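Beta-xylosidase (Uncultured organism, PDB 4MLG) probably hydrolyses xylosidic bonds to release xylose from xylo-oligosaccharides, as a beta-propeller glycoside hydrolase of family 43. Local coordinates at residues E146-F151 with N253-F258; K184-R189 with L193-E198. One frame throughout, in Å; residues are numbered along the deposited sequence.

Interaction 1 is buried and joins strand 147-151 to a loop far along the chain through tyrosine rings, a proline and one hydrogen bond from a tyrosine hydroxyl. Interaction 2 is local and only partly buried: strand 184-188 meets the loop that follows it, through backbone bonds, a small apolar patch and charged side chains toward the surface. The two strands are neighbours in one sheet, joined by backbone hydrogen bonds such as that from K184 N to F151 O. A further tie probably runs from Y255 OH of interaction 1 to E197 OE2 of interaction 2, 2.6 Å apart, so the loops 253-258 and 193-198 also meet.

Interaction 1: residues E146-F151 with N253-F258; sequences EYYMYF and NPYGPF
Y148, Y150 and P254 form the buried part of this contact. The proline lies over one face of Y148, with P254 CB 4.0 Å from the centroid of the Y148 ring and only 8° off its normal, a CH-pi contact; P254 CG reaches over the CE2 side of the same ring. Y148 and Y150 project from the same side of the strand, each with CG anti to its own carbonyl carbon (chi1 near -60°), which brings both rings up to the loop. Y150 OH donates to P254 O at 3.0 Å, the acceptor lying at the edge of the ring, and thus ties a buried hydroxyl to a loop carbonyl.

On the solvent side stands Y255, partly exposed but still well packed on Y148. The edge of Y148 is directed at its face in an offset edge-to-face pair, ring planes at 90° and centroids 5.2 Å apart. Y148 OH finds its polar partner in D144. Beyond Y255 the loop runs out to the exposed P257. Its start is shaped by N253, whose OD1 accepts from Y255 N at 3.0 Å in an Asx turn. The whole is consistent with a seam between neighbouring blades of the family 43 beta-propeller, where a strand of one blade is packed against the turn between strands 246-251 and 258-265 of the next.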
ATOM      1  N   GLU A 146      -7.952 -22.151 -15.229  1.00 67.23           N
ATOM      2  CA  GLU A 146      -7.382 -21.016 -14.510  1.00 67.00           C
ATOM      3  C   GLU A 146      -7.976 -20.880 -13.110  1.00 65.97           C
ATOM      4  O   GLU A 146      -9.001 -21.487 -12.797  1.00 66.61           O
ATOM      5  CB  GLU A 146      -7.599 -19.722 -15.297  1.00 68.08           C
ATOM      6  CG  GLU A 146      -7.073 -19.757 -16.726  1.00 71.04           C
ATOM      7  CD  GLU A 146      -5.557 -19.769 -16.803  1.00 73.52           C
ATOM      8  OE1 GLU A 146      -4.896 -19.446 -15.792  1.00 73.67           O
ATOM      9  OE2 GLU A 146      -5.023 -20.100 -17.883  1.00 75.34           O
ATOM     10  N   TYR A 147      -7.324 -20.079 -12.273  1.00 63.79           N
ATOM     11  CA  TYR A 147      -7.808 -19.813 -10.922  1.00 61.12           C
ATOM     12  C   TYR A 147      -8.106 -18.327 -10.757  1.00 59.53           C
ATOM     13  O   TYR A 147      -7.252 -17.482 -11.027  1.00 58.76           O
ATOM     14  CB  TYR A 147      -6.780 -20.267  -9.882  1.00 59.81           C
ATOM     15  CG  TYR A 147      -6.717 -21.766  -9.673  1.00 59.88           C
ATOM     16  CD1 TYR A 147      -7.056 -22.330  -8.449  1.00 58.25           C
ATOM     17  CD2 TYR A 147      -6.322 -22.616 -10.699  1.00 61.58           C
ATOM     18  CE1 TYR A 147      -6.999 -23.698  -8.252  1.00 59.39           C
ATOM     19  CE2 TYR A 147      -6.265 -23.985 -10.512  1.00 62.66           C
ATOM     20  CZ  TYR A 147      -6.603 -24.520  -9.287  1.00 62.39           C
ATOM     21  OH  TYR A 147      -6.545 -25.882  -9.099  1.00 64.84           O
ATOM     22  N   TYR A 148      -9.318 -18.013 -10.313  1.00 59.24           N
ATOM     23  CA  TYR A 148      -9.753 -16.624 -10.191  1.00 58.24           C
ATOM     24  C   TYR A 148      -9.953 -16.207  -8.734  1.00 57.62           C
ATOM     25  O   TYR A 148     -10.436 -16.991  -7.916  1.00 57.19           O
ATOM     26  CB  TYR A 148     -11.045 -16.402 -10.982  1.00 57.72           C
ATOM     27  CG  TYR A 148     -10.921 -16.690 -12.464  1.00 58.56           C
ATOM     28  CD1 TYR A 148     -10.607 -15.680 -13.363  1.00 58.57           C
ATOM     29  CD2 TYR A 148     -11.117 -17.972 -12.964  1.00 59.52           C
ATOM     30  CE1 TYR A 148     -10.491 -15.938 -14.717  1.00 59.70           C
ATOM     31  CE2 TYR A 148     -11.002 -18.238 -14.316  1.00 61.19           C
ATOM     32  CZ  TYR A 148     -10.691 -17.218 -15.187  1.00 61.06           C
ATOM     33  OH  TYR A 148     -10.578 -17.481 -16.534  1.00 61.85           O
ATOM     34  N   MET A 149      -9.574 -14.972  -8.417  1.00 57.06           N
ATOM     35  CA  MET A 149      -9.798 -14.417  -7.085  1.00 55.34           C
ATOM     36  C   MET A 149     -10.932 -13.402  -7.102  1.00 54.48           C
ATOM     37  O   MET A 149     -10.951 -12.494  -7.932  1.00 55.22           O
ATOM     38  CB  MET A 149      -8.532 -13.755  -6.534  1.00 54.55           C
ATOM     39  CG  MET A 149      -8.778 -12.952  -5.254  1.00 54.05           C
ATOM     40  SD  MET A 149      -7.373 -11.977  -4.674  1.00 56.99           S
ATOM     41  CE  MET A 149      -6.288 -13.265  -4.070  1.00 48.29           C
ATOM     42  N   TYR A 150     -11.874 -13.561  -6.180  1.00 53.05           N
ATOM     43  CA  TYR A 150     -12.939 -12.585  -5.998  1.00 51.50           C
ATOM     44  C   TYR A 150     -12.776 -11.934  -4.633  1.00 52.13           C
ATOM     45  O   TYR A 150     -12.794 -12.617  -3.609  1.00 53.83           O
ATOM     46  CB  TYR A 150     -14.312 -13.248  -6.115  1.00 51.23           C
ATOM     47  CG  TYR A 150     -14.537 -13.927  -7.447  1.00 53.97           C
ATOM     48  CD1 TYR A 150     -15.133 -13.249  -8.503  1.00 54.78           C
ATOM     49  CD2 TYR A 150     -14.144 -15.243  -7.652  1.00 54.69           C
ATOM     50  CE1 TYR A 150     -15.334 -13.864  -9.722  1.00 55.62           C
ATOM     51  CE2 TYR A 150     -14.340 -15.866  -8.868  1.00 56.17           C
ATOM     52  CZ  TYR A 150     -14.935 -15.172  -9.899  1.00 56.65           C
ATOM     53  OH  TYR A 150     -15.130 -15.794 -11.110  1.00 58.04           O
ATOM     54  N   PHE A 151     -12.604 -10.617  -4.619  1.00 50.63           N
ATOM     55  CA  PHE A 151     -12.402  -9.904  -3.365  1.00 49.34           C
ATOM     56  C   PHE A 151     -13.173  -8.591  -3.321  1.00 49.83           C
ATOM     57  O   PHE A 151     -13.807  -8.197  -4.302  1.00 49.23           O
ATOM     58  CB  PHE A 151     -10.911  -9.657  -3.115  1.00 47.23           C
ATOM     59  CG  PHE A 151     -10.277  -8.711  -4.097  1.00 45.32           C
ATOM     60  CD1 PHE A 151     -10.164  -7.359  -3.808  1.00 44.86           C
ATOM     61  CD2 PHE A 151      -9.781  -9.174  -5.304  1.00 47.06           C
ATOM     62  CE1 PHE A 151      -9.576  -6.488  -4.708  1.00 45.38           C
ATOM     63  CE2 PHE A 151      -9.192  -8.308  -6.207  1.00 47.15           C
ATOM     64  CZ  PHE A 151      -9.088  -6.964  -5.908  1.00 46.31           C
ATOM     65  N   ASN A 253     -20.091 -17.178 -16.970  1.00 68.55           N
ATOM     66  CA  ASN A 253     -18.631 -17.143 -17.006  1.00 66.42           C
ATOM     67  C   ASN A 253     -18.061 -16.374 -15.814  1.00 64.83           C
ATOM     68  O   ASN A 253     -18.736 -15.510 -15.256  1.00 63.41           O
ATOM     69  CB  ASN A 253     -18.143 -16.549 -18.333  1.00 64.37           C
ATOM     70  CG  ASN A 253     -18.353 -15.052 -18.417  1.00 60.42           C
ATOM     71  OD1 ASN A 253     -17.438 -14.272 -18.154  1.00 56.41           O
ATOM     72  ND2 ASN A 253     -19.559 -14.643 -18.793  1.00 61.82           N
ATOM     73  N   PRO A 254     -16.816 -16.691 -15.414  1.00 64.59           N
ATOM     74  CA  PRO A 254     -16.196 -16.076 -14.232  1.00 63.34           C
ATOM     75  C   PRO A 254     -16.069 -14.554 -14.299  1.00 62.50           C
ATOM     76  O   PRO A 254     -15.936 -13.915 -13.254  1.00 61.37           O
ATOM     77  CB  PRO A 254     -14.802 -16.721 -14.187  1.00 62.62           C
ATOM     78  CG  PRO A 254     -14.588 -17.298 -15.551  1.00 63.57           C
ATOM     79  CD  PRO A 254     -15.943 -17.718 -16.009  1.00 64.30           C
ATOM     80  N   TYR A 255     -16.108 -13.986 -15.500  1.00 64.54           N
ATOM     81  CA  TYR A 255     -16.001 -12.539 -15.662  1.00 65.47           C
ATOM     82  C   TYR A 255     -17.363 -11.882 -15.842  1.00 67.40           C
ATOM     83  O   TYR A 255     -17.701 -10.936 -15.131  1.00 68.22           O
ATOM     84  CB  TYR A 255     -15.117 -12.192 -16.863  1.00 64.85           C
ATOM     85  CG  TYR A 255     -13.646 -12.476 -16.670  1.00 61.34           C
ATOM     86  CD1 TYR A 255     -12.845 -11.615 -15.931  1.00 59.97           C
ATOM     87  CD2 TYR A 255     -13.052 -13.591 -17.246  1.00 60.78           C
ATOM     88  CE1 TYR A 255     -11.497 -11.866 -15.760  1.00 58.69           C
ATOM     89  CE2 TYR A 255     -11.706 -13.848 -17.082  1.00 59.97           C
ATOM     90  CZ  TYR A 255     -10.933 -12.983 -16.337  1.00 59.61           C
ATOM     91  OH  TYR A 255      -9.592 -13.237 -16.171  1.00 62.08           O
ATOM     92  N   GLY A 256     -18.129 -12.392 -16.805  1.00 71.95           N
ATOM     93  CA  GLY A 256     -19.394 -11.804 -17.221  1.00 69.92           C
ATOM     94  C   GLY A 256     -20.326 -11.416 -16.092  1.00 69.40           C
ATOM     95  O   GLY A 256     -20.311 -12.041 -15.033  1.00 70.96           O
ATOM     96  N   PRO A 257     -21.140 -10.373 -16.317  1.00 67.71           N
ATOM     97  CA  PRO A 257     -22.047  -9.810 -15.311  1.00 66.13           C
ATOM     98  C   PRO A 257     -22.947 -10.867 -14.684  1.00 65.05           C
ATOM     99  O   PRO A 257     -23.408 -11.775 -15.375  1.00 66.69           O
ATOM    100  CB  PRO A 257     -22.883  -8.817 -16.119  1.00 69.59           C
ATOM    101  CG  PRO A 257     -21.990  -8.406 -17.228  1.00 70.61           C
ATOM    102  CD  PRO A 257     -21.212  -9.637 -17.591  1.00 70.54           C
ATOM    103  N   PHE A 258     -23.175 -10.749 -13.381  1.00 61.39           N
ATOM    104  CA  PHE A 258     -24.048 -11.671 -12.667  1.00 59.65           C
ATOM    105  C   PHE A 258     -25.377 -11.011 -12.328  1.00 59.30           C
ATOM    106  O   PHE A 258     -25.414  -9.902 -11.794  1.00 58.95           O
ATOM    107  CB  PHE A 258     -23.367 -12.183 -11.397  1.00 58.22           C
ATOM    108  CG  PHE A 258     -22.409 -13.313 -11.640  1.00 59.97           C
ATOM    109  CD1 PHE A 258     -22.737 -14.607 -11.272  1.00 60.28           C
ATOM    110  CD2 PHE A 258     -21.187 -13.084 -12.250  1.00 60.78           C
ATOM    111  CE1 PHE A 258     -21.861 -15.651 -11.501  1.00 61.57           C
ATOM    112  CE2 PHE A 258     -20.306 -14.124 -12.482  1.00 61.16           C
ATOM    113  CZ  PHE A 258     -20.644 -15.409 -12.108  1.00 61.57           C
TER

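Interaction 2: residues K184-R189 with L193-E198; sequences KVVRLR and LEFAEE
The F195 ring carries V186 over one face and L188 at its edge. V186 CG1 stands 3.9 Å from the F195 centroid, 16° off the normal, while V186 CG2 meets the base of the ring at CG; L188 CD2 lies in the ring plane, 3.6 Å from F195 CD1. The two guanidinium groups also rest on carbon. A196 CB sits over one face of R187, 3.6 Å from R187 CZ and nearer the rim than the centre, whereas E194 CB is centred over a face of R189. The R189 and E194 side chains run side by side, yet their planes stand 82° apart and their charged ends do not meet: E194 forms a salt bridge with K130, and R189 with D191.

The backbones form a single beta bridge between L188 and F195. A196 N donates to R187 O at 2.7 Å, and R189 N makes a weak bond to E194 O. E197 adds a side-chain link: its CG lies between the backbone N and carbonyl carbon (chi1 63°), and the extended chain carries OE2 back to R187 N, a weak bond of 3.4 Å. OE2 is also hydrogen-bonded with Y255 OH, and the other carboxylate oxygen, OE1, pairs with R200. M149 from strand 147-151 also packs on F195. With an alanine in place of F195, the methyls of V186 and L188 would probably lose their shared aromatic partner and a gap would open between loop and strand.

In chemical terms, the loop is held to its strand by apolar contact and backbone bonds. R189 pairs locally with D191 in the turn, whereas E194, through K130, and E197, through R200 and Y255, reach beyond the loop, and these two probably tether it to its surroundings as well.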
ATOM      1  N   LYS A 184     -14.559  -7.285  -6.849  1.00 45.12           N
ATOM      2  CA  LYS A 184     -13.505  -7.350  -7.851  1.00 44.99           C
ATOM      3  C   LYS A 184     -13.157  -8.783  -8.231  1.00 46.86           C
ATOM      4  O   LYS A 184     -13.248  -9.694  -7.409  1.00 48.79           O
ATOM      5  CB  LYS A 184     -12.257  -6.617  -7.360  1.00 44.83           C
ATOM      6  CG  LYS A 184     -12.455  -5.125  -7.158  1.00 43.95           C
ATOM      7  CD  LYS A 184     -12.803  -4.441  -8.469  1.00 43.55           C
ATOM      8  CE  LYS A 184     -13.036  -2.953  -8.276  1.00 42.40           C
ATOM      9  NZ  LYS A 184     -13.347  -2.278  -9.567  1.00 42.34           N
ATOM     10  N   VAL A 185     -12.761  -8.967  -9.486  1.00 46.85           N
ATOM     11  CA  VAL A 185     -12.336 -10.267  -9.987  1.00 46.42           C
ATOM     12  C   VAL A 185     -10.987 -10.130 -10.691  1.00 47.00           C
ATOM     13  O   VAL A 185     -10.763  -9.179 -11.441  1.00 48.68           O
ATOM     14  CB  VAL A 185     -13.383 -10.873 -10.950  1.00 47.02           C
ATOM     15  CG1 VAL A 185     -13.782  -9.863 -12.018  1.00 46.97           C
ATOM     16  CG2 VAL A 185     -12.861 -12.155 -11.583  1.00 47.94           C
ATOM     17  N   VAL A 186     -10.083 -11.068 -10.432  1.00 46.03           N
ATOM     18  CA  VAL A 186      -8.773 -11.050 -11.069  1.00 47.89           C
ATOM     19  C   VAL A 186      -8.245 -12.470 -11.273  1.00 49.27           C
ATOM     20  O   VAL A 186      -8.410 -13.334 -10.409  1.00 48.81           O
ATOM     21  CB  VAL A 186      -7.761 -10.189 -10.268  1.00 44.84           C
ATOM     22  CG1 VAL A 186      -7.564 -10.743  -8.865  1.00 40.20           C
ATOM     23  CG2 VAL A 186      -6.432 -10.088 -11.006  1.00 41.40           C
ATOM     24  N   ARG A 187      -7.639 -12.713 -12.430  1.00 50.73           N
ATOM     25  CA  ARG A 187      -7.067 -14.019 -12.724  1.00 52.78           C
ATOM     26  C   ARG A 187      -5.661 -14.129 -12.143  1.00 55.93           C
ATOM     27  O   ARG A 187      -4.842 -13.224 -12.299  1.00 57.22           O
ATOM     28  CB  ARG A 187      -7.044 -14.276 -14.233  1.00 51.80           C
ATOM     29  CG  ARG A 187      -6.497 -15.643 -14.626  1.00 53.11           C
ATOM     30  CD  ARG A 187      -6.578 -15.878 -16.130  1.00 53.94           C
ATOM     31  NE  ARG A 187      -5.789 -14.910 -16.889  1.00 53.25           N
ATOM     32  CZ  ARG A 187      -4.514 -15.081 -17.223  1.00 53.87           C
ATOM     33  NH1 ARG A 187      -3.873 -16.186 -16.864  1.00 54.39           N
ATOM     34  NH2 ARG A 187      -3.877 -14.147 -17.916  1.00 53.58           N
ATOM     35  N   LEU A 188      -5.391 -15.238 -11.462  1.00 56.61           N
ATOM     36  CA  LEU A 188      -4.074 -15.489 -10.894  1.00 57.09           C
ATOM     37  C   LEU A 188      -3.192 -16.220 -11.900  1.00 59.36           C
ATOM     38  O   LEU A 188      -3.673 -17.063 -12.657  1.00 60.03           O
ATOM     39  CB  LEU A 188      -4.193 -16.316  -9.614  1.00 56.11           C
ATOM     40  CG  LEU A 188      -4.889 -15.653  -8.426  1.00 54.74           C
ATOM     41  CD1 LEU A 188      -5.183 -16.677  -7.343  1.00 54.65           C
ATOM     42  CD2 LEU A 188      -4.032 -14.523  -7.876  1.00 53.82           C
ATOM     43  N   ARG A 189      -1.904 -15.894 -11.910  1.00 58.66           N
ATOM     44  CA  ARG A 189      -0.959 -16.606 -12.762  1.00 62.09           C
ATOM     45  C   ARG A 189      -0.650 -17.973 -12.154  1.00 64.20           C
ATOM     46  O   ARG A 189      -1.031 -18.249 -11.017  1.00 63.10           O
ATOM     47  CB  ARG A 189       0.315 -15.788 -12.985  1.00 62.68           C
ATOM     48  CG  ARG A 189       1.053 -15.406 -11.717  1.00 61.92           C
ATOM     49  CD  ARG A 189       2.310 -14.605 -12.032  1.00 63.16           C
ATOM     50  NE  ARG A 189       3.288 -14.677 -10.950  1.00 63.77           N
ATOM     51  CZ  ARG A 189       4.351 -13.885 -10.842  1.00 63.86           C
ATOM     52  NH1 ARG A 189       4.575 -12.944 -11.748  1.00 64.18           N
ATOM     53  NH2 ARG A 189       5.184 -14.030  -9.821  1.00 63.39           N
ATOM     54  N   LEU A 193       1.271 -16.740  -6.998  1.00 60.23           N
ATOM     55  CA  LEU A 193       1.892 -15.782  -6.089  1.00 56.89           C
ATOM     56  C   LEU A 193       1.507 -14.345  -6.427  1.00 56.18           C
ATOM     57  O   LEU A 193       1.544 -13.466  -5.565  1.00 54.97           O
ATOM     58  CB  LEU A 193       3.413 -15.932  -6.107  1.00 55.97           C
ATOM     59  CG  LEU A 193       3.967 -17.304  -5.721  1.00 54.94           C
ATOM     60  CD1 LEU A 193       5.488 -17.283  -5.705  1.00 53.99           C
ATOM     61  CD2 LEU A 193       3.417 -17.747  -4.373  1.00 53.30           C
ATOM     62  N   GLU A 194       1.148 -14.108  -7.685  1.00 57.12           N
ATOM     63  CA  GLU A 194       0.792 -12.766  -8.134  1.00 57.24           C
ATOM     64  C   GLU A 194      -0.417 -12.782  -9.059  1.00 56.84           C
ATOM     65  O   GLU A 194      -0.854 -13.842  -9.507  1.00 57.11           O
ATOM     66  CB  GLU A 194       1.972 -12.103  -8.853  1.00 59.79           C
ATOM     67  CG  GLU A 194       3.204 -11.881  -7.987  1.00 62.51           C
ATOM     68  CD  GLU A 194       2.977 -10.864  -6.884  1.00 63.44           C
ATOM     69  OE1 GLU A 194       1.998 -10.093  -6.968  1.00 61.94           O
ATOM     70  OE2 GLU A 194       3.784 -10.833  -5.931  1.00 64.98           O
ATOM     71  N   PHE A 195      -0.952 -11.597  -9.337  1.00 56.60           N
ATOM     72  CA  PHE A 195      -2.043 -11.450 -10.293  1.00 57.41           C
ATOM     73  C   PHE A 195      -1.501 -11.624 -11.707  1.00 61.28           C
ATOM     74  O   PHE A 195      -0.358 -11.266 -11.987  1.00 63.88           O
ATOM     75  CB  PHE A 195      -2.701 -10.074 -10.157  1.00 55.86           C
ATOM     76  CG  PHE A 195      -3.396  -9.853  -8.841  1.00 54.07           C
ATOM     77  CD1 PHE A 195      -3.764 -10.925  -8.039  1.00 53.65           C
ATOM     78  CD2 PHE A 195      -3.687  -8.569  -8.406  1.00 53.72           C
ATOM     79  CE1 PHE A 195      -4.406 -10.719  -6.824  1.00 52.08           C
ATOM     80  CE2 PHE A 195      -4.327  -8.355  -7.196  1.00 51.58           C
ATOM     81  CZ  PHE A 195      -4.687  -9.431  -6.404  1.00 50.54           C
ATOM     82  N   ALA A 196      -2.316 -12.180 -12.596  1.00 62.11           N
ATOM     83  CA  ALA A 196      -1.916 -12.353 -13.989  1.00 63.70           C
ATOM     84  C   ALA A 196      -2.366 -11.159 -14.823  1.00 63.99           C
ATOM     85  O   ALA A 196      -1.880 -10.942 -15.933  1.00 64.81           O
ATOM     86  CB  ALA A 196      -2.492 -13.642 -14.552  1.00 64.08           C
ATOM     87  N   GLU A 197      -3.299 -10.389 -14.275  1.00 64.22           N
ATOM     88  CA  GLU A 197      -3.868  -9.246 -14.974  1.00 65.39           C
ATOM     89  C   GLU A 197      -4.340  -8.208 -13.966  1.00 62.56           C
ATOM     90  O   GLU A 197      -4.154  -8.373 -12.760  1.00 60.96           O
ATOM     91  CB  GLU A 197      -5.054  -9.689 -15.830  1.00 67.97           C
ATOM     92  CG  GLU A 197      -6.200 -10.267 -15.013  1.00 68.49           C
ATOM     93  CD  GLU A 197      -7.398 -10.641 -15.858  1.00 70.56           C
ATOM     94  OE1 GLU A 197      -7.316 -10.510 -17.098  1.00 72.94           O
ATOM     95  OE2 GLU A 197      -8.424 -11.063 -15.282  1.00 70.33           O
ATOM     96  N   GLU A 198      -4.952  -7.139 -14.461  1.00 63.15           N
ATOM     97  CA  GLU A 198      -5.540  -6.133 -13.587  1.00 64.04           C
ATOM     98  C   GLU A 198      -6.947  -6.549 -13.178  1.00 62.90           C
ATOM     99  O   GLU A 198      -7.736  -6.985 -14.016  1.00 64.53           O
ATOM    100  CB  GLU A 198      -5.587  -4.767 -14.273  1.00 67.34           C
ATOM    101  CG  GLU A 198      -4.231  -4.132 -14.523  1.00 70.06           C
ATOM    102  CD  GLU A 198      -4.334  -2.643 -14.788  1.00 72.80           C
ATOM    103  OE1 GLU A 198      -4.979  -1.938 -13.982  1.00 73.14           O
ATOM    104  OE2 GLU A 198      -3.775  -2.177 -15.803  1.00 74.78           O
TER